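Local coordinates for DUF3256 domain-containing protein (Porphyromonas gingivalis W83, PDB 2P3P) that is of unknown function but can bind a magnesium ion, as a member of the DUF3256 family, at residues A[19-24]-A[28-33]; A[78-83]-A[112-117]; A[148-153]-A[186-191]; A[83-88]-A[120-125]. All coordinates share one frame; numbering follows the deposited sequence. Where two conformers were deposited one is given.

Interaction 1 (A[19-24]-A[28-33]); sequences MPESVL and TMEERN
The carbonyl oxygen of Met19 is gripped twice by one guanidinium group: Arg32 NH2 donates to Met19 O at 2.8 Å, and Arg32 NH1 adds a weaker bond to the same atom. Neither bond is straight, since a single acceptor is shared between two N-H groups; the NH2 donor stands above the carbonyl plane, 41° out of it. Met19, a selenomethionine, also holds the group from one face. Its chain runs extended and then bends at chi3 (64°), which lays CE over the guanidinium, 3.3 Å from Arg32 NE. A water joins Arg32 NH2 to the carbonyl oxygen of Leu24.

The second link ties the turn to a helix start. Glu21 OE1 accepts from Met29 N at 2.9 Å, met from above the carboxylate plane, while a water donating to both Glu21 OE1 and Glu30 OE1 bridges two carboxylates that would otherwise probably repel. Thr28 and Glu31 close a capping box at this same end.

The contact thus clamps the loop after helix 11-18 onto the first turn of helix 29-39. Beneath it, Met19 and Leu24 rest on Met80 of strand 77-84, and Glu31 reaches on to Ser53 and Ser54.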
loop_
_atom_site.group_PDB
_atom_site.type_symbol
_atom_site.label_atom_id
_atom_site.label_comp_id
_atom_site.label_asym_id
_atom_site.label_seq_id
_atom_site.Cartn_x
_atom_site.Cartn_y
_atom_site.Cartn_z
HETATM N N MSE A 19 8.854 11.954 -11.871
HETATM C CA MSE A 19 9.137 11.708 -10.450
HETATM C C MSE A 19 10.655 11.861 -10.226
HETATM O O MSE A 19 11.438 11.292 -10.967
HETATM C CB MSE A 19 8.681 10.294 -10.093
HETATM C CG MSE A 19 8.857 9.880 -8.638
HETATM SE SE MSE A 19 8.255 8.040 -8.417
HETATM C CE MSE A 19 9.598 7.231 -9.559
ATOM N N PRO A 20 11.076 12.679 -9.244
ATOM C CA PRO A 20 12.505 12.797 -8.981
ATOM C C PRO A 20 13.057 11.429 -8.533
ATOM O O PRO A 20 12.416 10.688 -7.751
ATOM C CB PRO A 20 12.584 13.795 -7.810
ATOM C CG PRO A 20 11.285 14.601 -7.855
ATOM C CD PRO A 20 10.257 13.560 -8.377
ATOM N N GLU A 21 14.245 11.102 -9.015
ATOM C CA GLU A 21 14.923 9.878 -8.568
ATOM C C GLU A 21 15.010 9.789 -7.028
ATOM O O GLU A 21 14.857 8.700 -6.449
ATOM C CB GLU A 21 16.329 9.806 -9.175
ATOM C CG GLU A 21 17.056 8.521 -8.860
ATOM C CD GLU A 21 18.389 8.381 -9.597
ATOM O OE1 GLU A 21 18.535 8.869 -10.735
ATOM O OE2 GLU A 21 19.289 7.748 -9.029
ATOM N N SER A 22 15.306 10.916 -6.375
ATOM C CA SER A 22 15.462 10.944 -4.908
ATOM C C SER A 22 14.192 10.572 -4.199
ATOM O O SER A 22 14.255 9.977 -3.159
ATOM C CB SER A 22 15.989 12.293 -4.424
ATOM O OG SER A 22 16.485 12.240 -3.075
ATOM N N VAL A 23 13.020 10.864 -4.795
ATOM C CA VAL A 23 11.727 10.492 -4.180
ATOM C C VAL A 23 11.530 8.969 -4.136
ATOM O O VAL A 23 10.963 8.433 -3.166
ATOM C CB VAL A 23 10.533 11.215 -4.916
ATOM C CG1 VAL A 23 9.175 10.553 -4.629
ATOM C CG2 VAL A 23 10.495 12.668 -4.536
ATOM N N LEU A 24 12.011 8.268 -5.152
ATOM C CA LEU A 24 11.993 6.794 -5.175
ATOM C C LEU A 24 13.133 6.199 -6.025
ATOM O O LEU A 24 12.933 5.816 -7.189
ATOM C CB LEU A 24 10.614 6.334 -5.661
ATOM C CG LEU A 24 10.231 4.868 -5.508
ATOM C CD1 LEU A 24 9.926 4.555 -4.083
ATOM C CD2 LEU A 24 9.012 4.557 -6.420
ATOM N N THR A 28 17.470 4.232 -11.571
ATOM C CA THR A 28 17.936 5.600 -11.875
ATOM C C THR A 28 16.914 6.308 -12.737
ATOM O O THR A 28 16.034 5.667 -13.318
ATOM C CB THR A 28 19.298 5.607 -12.614
ATOM O OG1 THR A 28 19.156 4.887 -13.836
ATOM C CG2 THR A 28 20.402 4.973 -11.772
HETATM N N MSE A 29 17.062 7.627 -12.883
HETATM C CA MSE A 29 16.138 8.409 -13.718
HETATM C C MSE A 29 16.206 7.897 -15.166
HETATM O O MSE A 29 15.188 7.700 -15.838
HETATM C CB MSE A 29 16.502 9.898 -13.655
HETATM C CG MSE A 29 15.708 10.784 -14.591
HETATM SE SE MSE A 29 13.820 10.794 -14.060
HETATM C CE MSE A 29 13.800 12.363 -12.942
ATOM N N GLU A 30 17.425 7.665 -15.610
ATOM C CA GLU A 30 17.686 7.173 -16.951
ATOM C C GLU A 30 17.141 5.758 -17.196
ATOM O O GLU A 30 16.553 5.522 -18.229
ATOM C CB GLU A 30 19.189 7.273 -17.259
ATOM C CG GLU A 30 19.731 8.693 -17.102
ATOM C CD GLU A 30 20.513 8.914 -15.801
ATOM O OE1 GLU A 30 20.039 8.480 -14.706
ATOM O OE2 GLU A 30 21.602 9.526 -15.904
ATOM N N GLU A 31 17.329 4.831 -16.260
ATOM C CA GLU A 31 16.678 3.532 -16.343
ATOM C C GLU A 31 15.140 3.662 -16.442
ATOM O O GLU A 31 14.488 2.994 -17.244
ATOM C CB GLU A 31 17.060 2.657 -15.129
ATOM C CG GLU A 31 18.508 2.148 -15.190
ATOM C CD GLU A 31 18.935 1.482 -13.918
ATOM O OE1 GLU A 31 18.361 1.788 -12.856
ATOM O OE2 GLU A 31 19.813 0.622 -13.982
ATOM N N ARG A 32 14.557 4.488 -15.579
ATOM C CA ARG A 32 13.120 4.731 -15.606
ATOM C C ARG A 32 12.619 5.307 -16.932
ATOM O O ARG A 32 11.646 4.801 -17.524
ATOM C CB ARG A 32 12.720 5.666 -14.470
ATOM C CG ARG A 32 11.227 5.948 -14.404
ATOM C CD ARG A 32 10.677 6.218 -12.999
ATOM N NE ARG A 32 11.609 6.947 -12.134
ATOM C CZ ARG A 32 11.746 8.266 -12.060
ATOM N NH1 ARG A 32 11.016 9.089 -12.822
ATOM N NH2 ARG A 32 12.658 8.764 -11.222
ATOM N N ASN A 33 13.270 6.354 -17.404
ATOM C CA ASN A 33 12.794 6.993 -18.614
ATOM C C ASN A 33 13.119 6.128 -19.849
ATOM O O ASN A 33 12.378 6.161 -20.825
ATOM C CB ASN A 33 13.222 8.471 -18.685
ATOM C CG ASN A 33 12.126 9.413 -18.149
ATOM O OD1 ASN A 33 11.859 9.466 -16.933
ATOM N ND2 ASN A 33 11.439 10.092 -19.071
HETATM O O HOH W 1 20.810 9.298 -12.291
HETATM O O HOH W 2 13.557 6.323 -9.840
#

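Interaction 2 (A[78-83]-A[112-117]); sequences VFMRIL and TEWKPL
Two torsions bring the selenium of Met80 up to Trp114: chi1 of 69° sets CG between the backbone N and the carbonyl carbon, and chi2 of 176° then carries the chain straight away from strand 77-84. Both residues are buried. Met80 SE, in this selenomethionine, lies 4.2 Å from Trp114 CH2 and meets the indole at its edge, near the ring plane, so the contact is with the rim of the six-membered ring. Trp114 supplies the reach from its side, its backbone lying in a turn well removed from the strand.

A smaller methyl contact lies farther along the strand. Ile82 CD1 comes within 4.2 Å of Thr112 CG2, the two side chains crossing at about a right angle. Separately, Thr112 OG1 donates to Glu113 OE2 at 2.7 Å. No hydrogen bond passes between the segments; the link is wholly apolar, and the indole N-H donates to Cys15 O, which helps to hold the ring's rotation.

Strand 77-84 is a member of the seven-stranded antiparallel sheet; strands 90-98 and 104-111 lie between it and the short edge strand 116-117, and the turn at 112-115 follows directly on strand 104-111. Helix 11-18 packs on the same residues, Ile82 meeting Leu12 and Thr112 meeting Cys15, while Tyr110 sets its ring edge-to-face with Trp114.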
loop_
_atom_site.group_PDB
_atom_site.type_symbol
_atom_site.label_atom_id
_atom_site.label_comp_id
_atom_site.label_asym_id
_atom_site.label_seq_id
_atom_site.Cartn_x
_atom_site.Cartn_y
_atom_site.Cartn_z
ATOM N N VAL A 78 5.845 -1.333 -4.194
ATOM C CA VAL A 78 5.358 0.040 -4.335
ATOM C C VAL A 78 4.227 0.039 -5.340
ATOM O O VAL A 78 4.410 -0.386 -6.498
ATOM C CB VAL A 78 6.504 0.972 -4.836
ATOM C CG1 VAL A 78 5.973 2.436 -5.207
ATOM C CG2 VAL A 78 7.657 0.981 -3.901
ATOM N N PHE A 79 3.060 0.517 -4.893
ATOM C CA PHE A 79 1.874 0.549 -5.723
ATOM C C PHE A 79 1.400 1.997 -5.715
ATOM O O PHE A 79 1.267 2.585 -4.664
ATOM C CB PHE A 79 0.814 -0.381 -5.178
ATOM C CG PHE A 79 -0.417 -0.416 -6.000
ATOM C CD1 PHE A 79 -0.471 -1.228 -7.141
ATOM C CD2 PHE A 79 -1.516 0.358 -5.666
ATOM C CE1 PHE A 79 -1.644 -1.280 -7.942
ATOM C CE2 PHE A 79 -2.684 0.309 -6.461
ATOM C CZ PHE A 79 -2.733 -0.489 -7.599
HETATM N N MSE A 80 1.217 2.577 -6.882
HETATM C CA MSE A 80 0.840 3.980 -6.931
HETATM C C MSE A 80 -0.247 4.224 -7.938
HETATM O O MSE A 80 -0.353 3.529 -8.986
HETATM C CB MSE A 80 2.043 4.878 -7.262
HETATM C CG MSE A 80 2.541 4.714 -8.640
HETATM SE SE MSE A 80 4.015 5.973 -9.052
HETATM C CE MSE A 80 5.334 5.153 -7.934
ATOM N N ARG A 81 -1.062 5.218 -7.612
ATOM C CA ARG A 81 -2.253 5.576 -8.400
ATOM C C ARG A 81 -2.537 7.046 -8.186
ATOM O O ARG A 81 -2.171 7.561 -7.151
ATOM C CB ARG A 81 -3.482 4.809 -7.934
ATOM C CG ARG A 81 -3.472 3.357 -8.278
ATOM C CD ARG A 81 -4.864 2.763 -8.277
ATOM N NE ARG A 81 -5.665 3.307 -9.366
ATOM C CZ ARG A 81 -6.981 3.365 -9.344
ATOM N NH1 ARG A 81 -7.642 2.977 -8.270
ATOM N NH2 ARG A 81 -7.630 3.860 -10.384
ATOM N N ILE A 82 -3.237 7.670 -9.136
ATOM C CA ILE A 82 -3.850 8.977 -8.981
ATOM C C ILE A 82 -5.232 8.788 -8.336
ATOM O O ILE A 82 -5.989 7.906 -8.695
ATOM C CB ILE A 82 -4.043 9.696 -10.366
ATOM C CG1 ILE A 82 -2.718 9.888 -11.043
ATOM C CG2 ILE A 82 -4.577 11.143 -10.184
ATOM C CD1 ILE A 82 -1.856 10.868 -10.310
ATOM N N LEU A 83 -5.565 9.683 -7.431
ATOM C CA LEU A 83 -6.897 9.795 -6.841
ATOM C C LEU A 83 -7.397 11.226 -7.036
ATOM O O LEU A 83 -6.632 12.213 -6.982
ATOM C CB LEU A 83 -6.885 9.466 -5.346
ATOM C CG LEU A 83 -6.359 8.114 -4.888
ATOM C CD1 LEU A 83 -6.260 8.043 -3.358
ATOM C CD2 LEU A 83 -7.247 7.038 -5.457
ATOM N N THR A 112 0.632 16.117 -7.489
ATOM C CA THR A 112 1.077 15.600 -8.803
ATOM C C THR A 112 2.475 16.105 -9.212
ATOM O O THR A 112 3.065 15.612 -10.179
ATOM C CB THR A 112 0.039 15.856 -9.894
ATOM O OG1 THR A 112 -0.425 17.209 -9.819
ATOM C CG2 THR A 112 -1.180 14.945 -9.739
ATOM N N GLU A 113 2.979 17.101 -8.494
ATOM C CA GLU A 113 4.338 17.625 -8.673
ATOM C C GLU A 113 5.335 17.099 -7.642
ATOM O O GLU A 113 6.424 17.707 -7.466
ATOM C CB GLU A 113 4.350 19.152 -8.574
ATOM C CG GLU A 113 3.537 19.893 -9.654
ATOM C CD GLU A 113 2.016 19.687 -9.465
ATOM O OE1 GLU A 113 1.463 19.981 -8.389
ATOM O OE2 GLU A 113 1.373 19.170 -10.399
ATOM N N TRP A 114 4.944 16.020 -6.961
ATOM C CA TRP A 114 5.763 15.244 -5.999
ATOM C C TRP A 114 6.081 15.966 -4.682
ATOM O O TRP A 114 7.084 15.688 -4.020
ATOM C CB TRP A 114 6.983 14.684 -6.723
ATOM C CG TRP A 114 6.541 13.676 -7.746
ATOM C CD1 TRP A 114 6.462 13.840 -9.094
ATOM C CD2 TRP A 114 6.056 12.377 -7.469
ATOM N NE1 TRP A 114 5.988 12.676 -9.676
ATOM C CE2 TRP A 114 5.756 11.765 -8.680
ATOM C CE3 TRP A 114 5.914 11.636 -6.283
ATOM C CZ2 TRP A 114 5.269 10.449 -8.757
ATOM C CZ3 TRP A 114 5.419 10.326 -6.371
ATOM C CH2 TRP A 114 5.099 9.773 -7.593
ATOM N N LYS A 115 5.206 16.898 -4.302
ATOM C CA LYS A 115 5.323 17.582 -3.017
ATOM C C LYS A 115 4.659 16.662 -2.021
ATOM O O LYS A 115 3.521 16.290 -2.240
ATOM C CB LYS A 115 4.613 18.948 -3.064
ATOM C CG LYS A 115 4.709 19.802 -1.805
ATOM C CD LYS A 115 3.825 21.073 -1.959
ATOM C CE LYS A 115 4.067 22.090 -0.882
ATOM N NZ LYS A 115 3.427 21.680 0.371
ATOM N N PRO A 116 5.367 16.266 -0.947
ATOM C CA PRO A 116 4.761 15.379 0.047
ATOM C C PRO A 116 3.649 16.039 0.869
ATOM O O PRO A 116 3.759 17.204 1.274
ATOM C CB PRO A 116 5.937 14.979 0.941
ATOM C CG PRO A 116 6.940 16.012 0.737
ATOM C CD PRO A 116 6.771 16.562 -0.613
ATOM N N LEU A 117 2.584 15.279 1.077
ATOM C CA LEU A 117 1.458 15.750 1.832
ATOM C C LEU A 117 1.398 14.974 3.136
ATOM O O LEU A 117 1.973 13.909 3.260
ATOM C CB LEU A 117 0.200 15.664 1.016
ATOM C CG LEU A 117 0.192 16.448 -0.312
ATOM C CD1 LEU A 117 -1.065 16.094 -1.155
ATOM C CD2 LEU A 117 0.289 17.971 -0.059
#

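Interaction 3 (A[148-153]-A[186-191]); sequences ASLTPS and IFLSPE
The ring of Phe187 receives Leu150 at its edge: Leu150 CD1 sits near the ring plane, 4.0 Å from Phe187 CE1, the leucine and the phenylalanine reaching out head-on from their two loops. One face of the same ring carries its own neighbour in sequence, with Leu188 CB 4.2 Å above the plane and offset toward the rim. Further aromatic groups gather round it, for Phe132 meets the ring edge-to-face and Tyr143 approaches with its plane turned by about 55°.

Leu150 divides its two methyl groups between two partners. While CD1 faces the phenyl rim, Leu150 CD2 lies 3.8 Å from Leu188 CD2, and the two leucine chains run antiparallel beside each other. CG of Leu188 is anti to the backbone N (chi1 -171°), and this helps to bring CD2 to Leu150.

All three residues are buried, and the cluster joins two loops of the part of the chain that holds the four-stranded antiparallel sheet: 148-153 lies between helix 141-146 and strand 155-159, while the loop segment 186-191 lies between helix 181-184 and strand 193-197. Ser153 OG donates to Leu150 O at 2.7 Å, closing the backbone around a cis peptide before Pro152. In the other loop Ser189 OG accepts from Glu191 N at 3.0 Å, an ST turn. Ser149, next to Leu150, has been observed as a magnesium ligand in this protein, although no metal is bound to this chain here.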
loop_
_atom_site.group_PDB
_atom_site.type_symbol
_atom_site.label_atom_id
_atom_site.label_comp_id
_atom_site.label_asym_id
_atom_site.label_seq_id
_atom_site.Cartn_x
_atom_site.Cartn_y
_atom_site.Cartn_z
ATOM N N ALA A 148 -0.283 -8.506 24.744
ATOM C CA ALA A 148 1.060 -7.976 24.465
ATOM C C ALA A 148 1.593 -8.387 23.073
ATOM O O ALA A 148 2.522 -7.731 22.546
ATOM C CB ALA A 148 2.020 -8.362 25.564
ATOM N N SER A 149 1.002 -9.421 22.464
ATOM C CA SER A 149 1.393 -9.828 21.130
ATOM C C SER A 149 0.647 -9.062 20.007
ATOM O O SER A 149 0.953 -9.233 18.814
ATOM C CB SER A 149 1.254 -11.333 20.964
ATOM O OG SER A 149 2.258 -11.995 21.706
ATOM N N LEU A 150 -0.316 -8.222 20.385
ATOM C CA LEU A 150 -1.163 -7.503 19.437
ATOM C C LEU A 150 -0.439 -6.284 18.860
ATOM O O LEU A 150 -0.875 -5.744 17.857
ATOM C CB LEU A 150 -2.480 -7.063 20.125
ATOM C CG LEU A 150 -3.531 -8.151 20.400
ATOM C CD1 LEU A 150 -4.721 -7.543 21.136
ATOM C CD2 LEU A 150 -3.992 -8.854 19.120
ATOM N N THR A 151 0.665 -5.891 19.494
ATOM C CA THR A 151 1.468 -4.731 19.078
ATOM C C THR A 151 2.926 -5.188 18.983
ATOM O O THR A 151 3.433 -5.775 19.936
ATOM C CB THR A 151 1.313 -3.595 20.113
ATOM O OG1 THR A 151 -0.063 -3.184 20.186
ATOM C CG2 THR A 151 2.183 -2.404 19.755
ATOM N N PRO A 152 3.643 -4.895 17.877
ATOM C CA PRO A 152 3.307 -3.997 16.753
ATOM C C PRO A 152 2.153 -4.522 15.920
ATOM O O PRO A 152 2.083 -5.704 15.618
ATOM C CB PRO A 152 4.615 -3.929 15.938
ATOM C CG PRO A 152 5.654 -4.318 16.886
ATOM C CD PRO A 152 5.038 -5.360 17.750
ATOM N N SER A 153 1.231 -3.632 15.575
ATOM C CA SER A 153 0.032 -4.041 14.906
ATOM C C SER A 153 0.237 -3.958 13.393
ATOM O O SER A 153 -0.349 -3.118 12.712
ATOM C CB SER A 153 -1.144 -3.198 15.360
ATOM O OG SER A 153 -1.311 -3.285 16.762
ATOM N N ILE A 186 -10.765 -16.331 19.081
ATOM C CA ILE A 186 -12.057 -15.973 19.674
ATOM C C ILE A 186 -12.369 -14.502 19.541
ATOM O O ILE A 186 -13.541 -14.120 19.731
ATOM C CB ILE A 186 -12.233 -16.417 21.171
ATOM C CG1 ILE A 186 -11.479 -15.539 22.159
ATOM C CG2 ILE A 186 -11.796 -17.841 21.347
ATOM C CD1 ILE A 186 -11.911 -15.743 23.637
ATOM N N PHE A 187 -11.347 -13.676 19.269
ATOM C CA PHE A 187 -11.553 -12.244 19.195
ATOM C C PHE A 187 -10.869 -11.493 18.025
ATOM O O PHE A 187 -11.347 -10.448 17.641
ATOM C CB PHE A 187 -11.221 -11.603 20.536
ATOM C CG PHE A 187 -9.753 -11.428 20.795
ATOM C CD1 PHE A 187 -9.093 -10.269 20.374
ATOM C CD2 PHE A 187 -9.031 -12.421 21.449
ATOM C CE1 PHE A 187 -7.763 -10.108 20.627
ATOM C CE2 PHE A 187 -7.692 -12.265 21.693
ATOM C CZ PHE A 187 -7.048 -11.137 21.265
ATOM N N LEU A 188 -9.793 -12.029 17.463
ATOM C CA LEU A 188 -9.056 -11.355 16.406
ATOM C C LEU A 188 -9.383 -11.921 15.023
ATOM O O LEU A 188 -9.068 -13.098 14.734
ATOM C CB LEU A 188 -7.579 -11.549 16.617
ATOM C CG LEU A 188 -6.714 -10.721 15.702
ATOM C CD1 LEU A 188 -7.172 -9.191 15.697
ATOM C CD2 LEU A 188 -5.225 -10.873 16.170
ATOM N N SER A 189 -10.000 -11.105 14.185
ATOM C CA SER A 189 -10.557 -11.582 12.928
ATOM C C SER A 189 -9.581 -11.306 11.806
ATOM O O SER A 189 -9.013 -10.234 11.731
ATOM C CB SER A 189 -11.882 -10.876 12.568
ATOM O OG SER A 189 -12.278 -11.146 11.221
ATOM N N PRO A 190 -9.462 -12.241 10.871
ATOM C CA PRO A 190 -8.628 -12.063 9.689
ATOM C C PRO A 190 -9.332 -11.295 8.585
ATOM O O PRO A 190 -8.703 -10.994 7.557
ATOM C CB PRO A 190 -8.358 -13.502 9.244
ATOM C CG PRO A 190 -9.586 -14.247 9.642
ATOM C CD PRO A 190 -10.213 -13.502 10.813
ATOM N N GLU A 191 -10.614 -10.978 8.750
ATOM C CA GLU A 191 -11.330 -10.280 7.679
ATOM C C GLU A 191 -10.771 -8.859 7.417
ATOM O O GLU A 191 -10.621 -8.056 8.329
ATOM C CB GLU A 191 -12.808 -10.149 8.007
ATOM C CG GLU A 191 -13.687 -9.930 6.805
ATOM C CD GLU A 191 -13.718 -11.130 5.860
ATOM O OE1 GLU A 191 -13.464 -12.273 6.329
ATOM O OE2 GLU A 191 -13.994 -10.930 4.656
#

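Interaction 4 (A[83-88]-A[120-125]); sequences LPFSDS and DRFWQQ
Phe85 meets two groups of the facing loop with the edge of its ring. Arg121 NH2 lies 3.5 Å from Phe85 CZ, in the plane of the ring, and the ring and guanidinium planes stand 85° apart. Phe85 CE1 in turn lies 3.8 Å above the guanidinium plane of Arg121, offset toward its rim. The charged group therefore meets the ring's C-H rim and not its pi cloud. Beside it, Phe85 CE1 touches Phe122 CE1 at 4.0 Å, each ring presenting its edge to the other.

Arg121 CD lies 3.6 Å above one face of Phe122. An extended chain from CG to NE takes the arginine past this ring and on to Phe85.

Here the residue just beyond strand 77-84 of the seven-stranded antiparallel sheet meets the long loop after strand 116-117. Phe85 and Arg121 are exposed, whereas Phe122 is buried and stacks on Phe109 of strand 104-111. Its backbone is hydrogen-bonded to that of Phe202, in strand 202-204.

Farther out, Ser86 OG accepts from Ser88 N at 3.0 Å, an ST turn just beyond Phe85. On the loop side Trp123 NE1 donates to Gln125 OE1, the acceptor lying in the indole plane, and Tyr195 packs edge-to-face with that tryptophan.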
loop_
_atom_site.group_PDB
_atom_site.type_symbol
_atom_site.label_atom_id
_atom_site.label_comp_id
_atom_site.label_asym_id
_atom_site.label_seq_id
_atom_site.Cartn_x
_atom_site.Cartn_y
_atom_site.Cartn_z
ATOM N N LEU A 83 -5.565 9.683 -7.431
ATOM C CA LEU A 83 -6.897 9.795 -6.841
ATOM C C LEU A 83 -7.397 11.226 -7.036
ATOM O O LEU A 83 -6.632 12.213 -6.982
ATOM C CB LEU A 83 -6.885 9.466 -5.346
ATOM C CG LEU A 83 -6.359 8.114 -4.888
ATOM C CD1 LEU A 83 -6.260 8.043 -3.358
ATOM C CD2 LEU A 83 -7.247 7.038 -5.457
ATOM N N PRO A 84 -8.688 11.363 -7.301
ATOM C CA PRO A 84 -9.203 12.703 -7.559
ATOM C C PRO A 84 -9.317 13.516 -6.296
ATOM O O PRO A 84 -9.955 13.065 -5.361
ATOM C CB PRO A 84 -10.606 12.443 -8.123
ATOM C CG PRO A 84 -10.994 11.111 -7.701
ATOM C CD PRO A 84 -9.733 10.320 -7.425
ATOM N N PHE A 85 -8.734 14.714 -6.282
ATOM C CA PHE A 85 -8.891 15.598 -5.123
ATOM C C PHE A 85 -10.134 16.441 -5.318
ATOM O O PHE A 85 -10.899 16.702 -4.379
ATOM C CB PHE A 85 -7.648 16.474 -4.852
ATOM C CG PHE A 85 -7.800 17.271 -3.621
ATOM C CD1 PHE A 85 -7.585 16.696 -2.371
ATOM C CD2 PHE A 85 -8.270 18.572 -3.701
ATOM C CE1 PHE A 85 -7.809 17.436 -1.202
ATOM C CE2 PHE A 85 -8.516 19.305 -2.542
ATOM C CZ PHE A 85 -8.282 18.756 -1.307
ATOM N N SER A 86 -10.307 16.936 -6.532
ATOM C CA SER A 86 -11.585 17.440 -6.987
ATOM C C SER A 86 -11.910 16.764 -8.315
ATOM O O SER A 86 -11.289 15.773 -8.677
ATOM C CB SER A 86 -11.512 18.950 -7.168
ATOM O OG SER A 86 -10.713 19.277 -8.273
ATOM N N ASP A 87 -12.869 17.310 -9.048
ATOM C CA ASP A 87 -13.187 16.808 -10.396
ATOM C C ASP A 87 -12.237 17.453 -11.441
ATOM O O ASP A 87 -12.196 17.022 -12.582
ATOM C CB ASP A 87 -14.656 17.071 -10.722
ATOM C CG ASP A 87 -15.029 18.512 -10.511
ATOM O OD1 ASP A 87 -14.085 19.313 -10.447
ATOM O OD2 ASP A 87 -16.230 18.854 -10.398
ATOM N N SER A 88 -11.451 18.457 -11.025
ATOM C CA SER A 88 -10.408 19.046 -11.869
ATOM C C SER A 88 -8.954 18.726 -11.452
ATOM O O SER A 88 -8.035 18.919 -12.243
ATOM C CB SER A 88 -10.611 20.566 -11.974
ATOM O OG SER A 88 -10.794 21.212 -10.715
ATOM N N ASP A 120 -2.285 12.127 7.405
ATOM C CA ASP A 120 -3.443 12.102 8.364
ATOM C C ASP A 120 -4.682 12.716 7.742
ATOM O O ASP A 120 -5.818 12.476 8.163
ATOM C CB ASP A 120 -3.246 12.952 9.653
ATOM C CG ASP A 120 -1.816 13.038 10.152
ATOM O OD1 ASP A 120 -0.842 12.848 9.377
ATOM O OD2 ASP A 120 -1.680 13.357 11.361
ATOM N N ARG A 121 -4.448 13.617 6.809
ATOM C CA ARG A 121 -5.534 14.344 6.210
ATOM C C ARG A 121 -6.445 13.414 5.386
ATOM O O ARG A 121 -7.665 13.621 5.298
ATOM C CB ARG A 121 -4.947 15.410 5.300
ATOM C CG ARG A 121 -5.914 16.479 4.989
ATOM C CD ARG A 121 -5.619 17.103 3.643
ATOM N NE ARG A 121 -6.851 17.707 3.163
ATOM C CZ ARG A 121 -6.938 18.828 2.471
ATOM N NH1 ARG A 121 -5.856 19.524 2.162
ATOM N NH2 ARG A 121 -8.131 19.252 2.111
ATOM N N PHE A 122 -5.826 12.413 4.766
ATOM C CA PHE A 122 -6.489 11.518 3.839
ATOM C C PHE A 122 -6.763 10.124 4.376
ATOM O O PHE A 122 -7.571 9.362 3.816
ATOM C CB PHE A 122 -5.578 11.363 2.607
ATOM C CG PHE A 122 -5.157 12.650 2.019
ATOM C CD1 PHE A 122 -6.047 13.406 1.315
ATOM C CD2 PHE A 122 -3.868 13.122 2.187
ATOM C CE1 PHE A 122 -5.661 14.625 0.724
ATOM C CE2 PHE A 122 -3.478 14.314 1.611
ATOM C CZ PHE A 122 -4.379 15.064 0.883
ATOM N N TRP A 123 -6.047 9.747 5.413
ATOM C CA TRP A 123 -6.079 8.381 5.891
ATOM C C TRP A 123 -5.778 8.318 7.386
ATOM O O TRP A 123 -4.806 8.913 7.860
ATOM C CB TRP A 123 -5.041 7.556 5.130
ATOM C CG TRP A 123 -4.705 6.229 5.771
ATOM C CD1 TRP A 123 -3.583 5.918 6.473
ATOM C CD2 TRP A 123 -5.510 5.059 5.754
ATOM N NE1 TRP A 123 -3.649 4.604 6.929
ATOM C CE2 TRP A 123 -4.822 4.057 6.498
ATOM C CE3 TRP A 123 -6.761 4.755 5.205
ATOM C CZ2 TRP A 123 -5.332 2.774 6.674
ATOM C CZ3 TRP A 123 -7.246 3.481 5.351
ATOM C CH2 TRP A 123 -6.538 2.506 6.091
ATOM N N GLN A 124 -6.632 7.627 8.128
ATOM C CA GLN A 124 -6.396 7.351 9.539
ATOM C C GLN A 124 -6.179 5.846 9.713
ATOM O O GLN A 124 -7.099 5.065 9.510
ATOM C CB GLN A 124 -7.589 7.788 10.417
ATOM C CG GLN A 124 -7.451 7.495 11.878
ATOM C CD GLN A 124 -8.634 8.028 12.738
ATOM O OE1 GLN A 124 -9.416 8.912 12.305
ATOM N NE2 GLN A 124 -8.730 7.532 13.970
ATOM N N GLN A 125 -5.006 5.447 10.173
ATOM C CA GLN A 125 -4.715 4.017 10.351
ATOM C C GLN A 125 -5.691 3.419 11.391
ATOM O O GLN A 125 -5.860 3.973 12.464
ATOM C CB GLN A 125 -3.272 3.820 10.848
ATOM C CG GLN A 125 -2.776 2.391 10.923
ATOM C CD GLN A 125 -2.352 1.813 9.573
ATOM O OE1 GLN A 125 -2.794 2.273 8.549
ATOM N NE2 GLN A 125 -1.530 0.775 9.586
#

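Interactions 1 and 2 form one continuous patch: Met19 CA lies 3.4 Å from Trp114 NE1, and Val23 CG1 lies 3.8 Å from Trp114 CE3, so the indole that reaches strand 77-84 also supports the 19-24 turn. The segments of interactions 2 and 4 overlap at Leu83, on strand 77-84, and alternate along the chain, and Leu117 CB touches Phe122 CE2 at 4.0 Å; their centres are 11 Å apart. Interaction 3 stands apart, its centre about 38 Å from that of interaction 1, on the opposite side of the chain's centre. It alone includes a magnesium-site residue, Ser149. Interaction 4 approaches it more closely, with nearest atoms about 5 Å apart but no touch.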